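Local structure of tRNA (adenine(58)-N(1))-methyltransferase TrmI (Thermus thermophilus, 2PWY) at residues 73-77 with 106-110. The protein catalyses the S-adenosyl-L-methionine-dependent methylation of N1 of adenosine 58 in tRNA and is required for growth at extreme temperatures. Sequence-based numbering, arbitrary orientation.
Sequences MKRSA and GSGGL. With SAH (S-adenosyl-L-homocysteine), chain E.
Two hydrogen bonds, both through the hydroxyl of Ser107, tie residues 73-77 to residues 106-110. Ser107 OG donates to Ala77 O at 2.6 Å, in the carbonyl plane and on a lone pair (C=O...OG 134°), and accepts a longer, bent bond from Ser76 N at 3.3 Å. With chi1 at -69°, OG stands anti to the carbonyl carbon, which turns it to these two backbone groups. Replacing Ser107 by alanine removes the hydroxyl and is likely to leave Ala77 O without this donor and Ser76 N without this acceptor.

Residues 106-110 run from the glycine-rich turn after strand 99-103 into helix 109-118, the cofactor-binding loop of class I methyltransferases. Ser107 N (2.8 Å) and Gly109 N (3.1 Å) converge on OXT of S-adenosyl-L-homocysteine, while Leu110 N lies 2.9 Å from the ligand O, so amides of turn and first helical residues hold the carboxylate. Gly106 has positive phi, and a CB there would collide with the ligand.

Met73 and Ala77 add van der Waals contacts: the extended Met73 chain brings CE to 3.4 Å from Ser107 O, and Ala77 CB lies 3.7 Å from the ligand SD. Within its own loop, Arg75 uses NE and NH1 side-on to grip Met73 O, which lies 1° out of the guanidinium plane.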
# COMPACT_ATOMS: atom_id res chain seq x y z
N MET A 73 -10.99 -8.25 -23.54
CA MET A 73 -11.05 -7.93 -24.97
C MET A 73 -9.70 -8.14 -25.68
O MET A 73 -8.63 -8.04 -25.06
CB MET A 73 -11.53 -6.49 -25.20
CG MET A 73 -10.54 -5.41 -24.76
SD MET A 73 -11.24 -3.76 -24.90
CE MET A 73 -9.77 -2.77 -24.66
N LYS A 74 -9.78 -8.45 -26.97
CA LYS A 74 -8.62 -8.58 -27.85
C LYS A 74 -7.86 -7.26 -27.79
O LYS A 74 -8.47 -6.19 -27.68
CB LYS A 74 -9.10 -8.85 -29.28
CG LYS A 74 -8.01 -9.12 -30.32
CD LYS A 74 -8.65 -9.40 -31.68
CE LYS A 74 -7.62 -9.60 -32.78
NZ LYS A 74 -7.29 -11.04 -32.97
N ARG A 75 -6.54 -7.33 -27.86
CA ARG A 75 -5.74 -6.11 -27.89
C ARG A 75 -4.49 -6.24 -28.74
O ARG A 75 -4.01 -7.35 -28.98
CB ARG A 75 -5.36 -5.68 -26.47
CG ARG A 75 -4.19 -6.43 -25.82
CD ARG A 75 -4.61 -7.76 -25.19
NE ARG A 75 -5.88 -7.64 -24.46
CZ ARG A 75 -6.00 -7.23 -23.20
NH1 ARG A 75 -7.21 -7.17 -22.66
NH2 ARG A 75 -4.93 -6.89 -22.49
N SER A 76 -3.97 -5.11 -29.20
CA SER A 76 -2.58 -5.07 -29.64
C SER A 76 -1.83 -4.32 -28.55
O SER A 76 -1.15 -4.94 -27.72
CB SER A 76 -2.43 -4.43 -31.02
OG SER A 76 -2.97 -3.12 -31.04
N ALA A 77 -2.01 -3.00 -28.50
CA ALA A 77 -1.53 -2.20 -27.38
C ALA A 77 -2.27 -2.58 -26.09
O ALA A 77 -3.49 -2.72 -26.08
CB ALA A 77 -1.72 -0.72 -27.68
N GLY A 106 -4.88 3.42 -28.86
CA GLY A 106 -4.36 2.14 -28.41
C GLY A 106 -5.29 1.00 -28.78
O GLY A 106 -5.42 0.68 -29.96
N SER A 107 -5.92 0.39 -27.76
CA SER A 107 -6.92 -0.67 -27.97
C SER A 107 -8.33 -0.24 -27.58
O SER A 107 -9.25 -1.05 -27.57
CB SER A 107 -6.51 -1.95 -27.23
OG SER A 107 -5.35 -2.49 -27.86
N GLY A 108 -8.49 1.05 -27.26
CA GLY A 108 -9.80 1.62 -26.96
C GLY A 108 -10.31 1.46 -25.54
O GLY A 108 -11.47 1.78 -25.27
N GLY A 109 -9.47 0.98 -24.64
CA GLY A 109 -9.91 0.77 -23.25
C GLY A 109 -10.23 2.09 -22.57
O GLY A 109 -11.35 2.29 -22.11
N LEU A 110 -9.25 2.98 -22.52
CA LEU A 110 -9.49 4.32 -21.94
C LEU A 110 -10.56 5.06 -22.75
O LEU A 110 -11.41 5.75 -22.18
CB LEU A 110 -8.17 5.11 -21.87
CG LEU A 110 -8.28 6.51 -21.24
CD1 LEU A 110 -8.95 6.45 -19.87
CD2 LEU A 110 -6.92 7.23 -21.20
N SAH E . -5.07 3.89 -23.38
CA SAH E . -5.05 2.90 -24.50
CB SAH E . -3.66 2.30 -24.68
CG SAH E . -2.68 3.29 -25.33
SD SAH E . -1.14 2.43 -25.75
C SAH E . -6.09 1.83 -24.21
O SAH E . -6.68 1.82 -23.12
OXT SAH E . -6.35 0.97 -25.06
C5' SAH E . -0.32 3.87 -26.49
C4' SAH E . -0.77 4.10 -27.93
O4' SAH E . -0.42 5.42 -28.31
C3' SAH E . -0.13 3.18 -28.98
O3' SAH E . -1.17 2.59 -29.74
C2' SAH E . 0.75 4.11 -29.82
O2' SAH E . 0.77 3.77 -31.19
C1' SAH E . 0.05 5.43 -29.66
N9 SAH E . 0.85 6.66 -29.75
C8 SAH E . 2.04 6.91 -29.14
N7 SAH E . 2.38 8.19 -29.42
C5 SAH E . 1.41 8.77 -30.15
C6 SAH E . 1.25 10.05 -30.70
N6 SAH E . 2.19 11.00 -30.51
N1 SAH E . 0.10 10.32 -31.42
C2 SAH E . -0.86 9.35 -31.62
N3 SAH E . -0.68 8.09 -31.08
C4 SAH E . 0.43 7.81 -30.36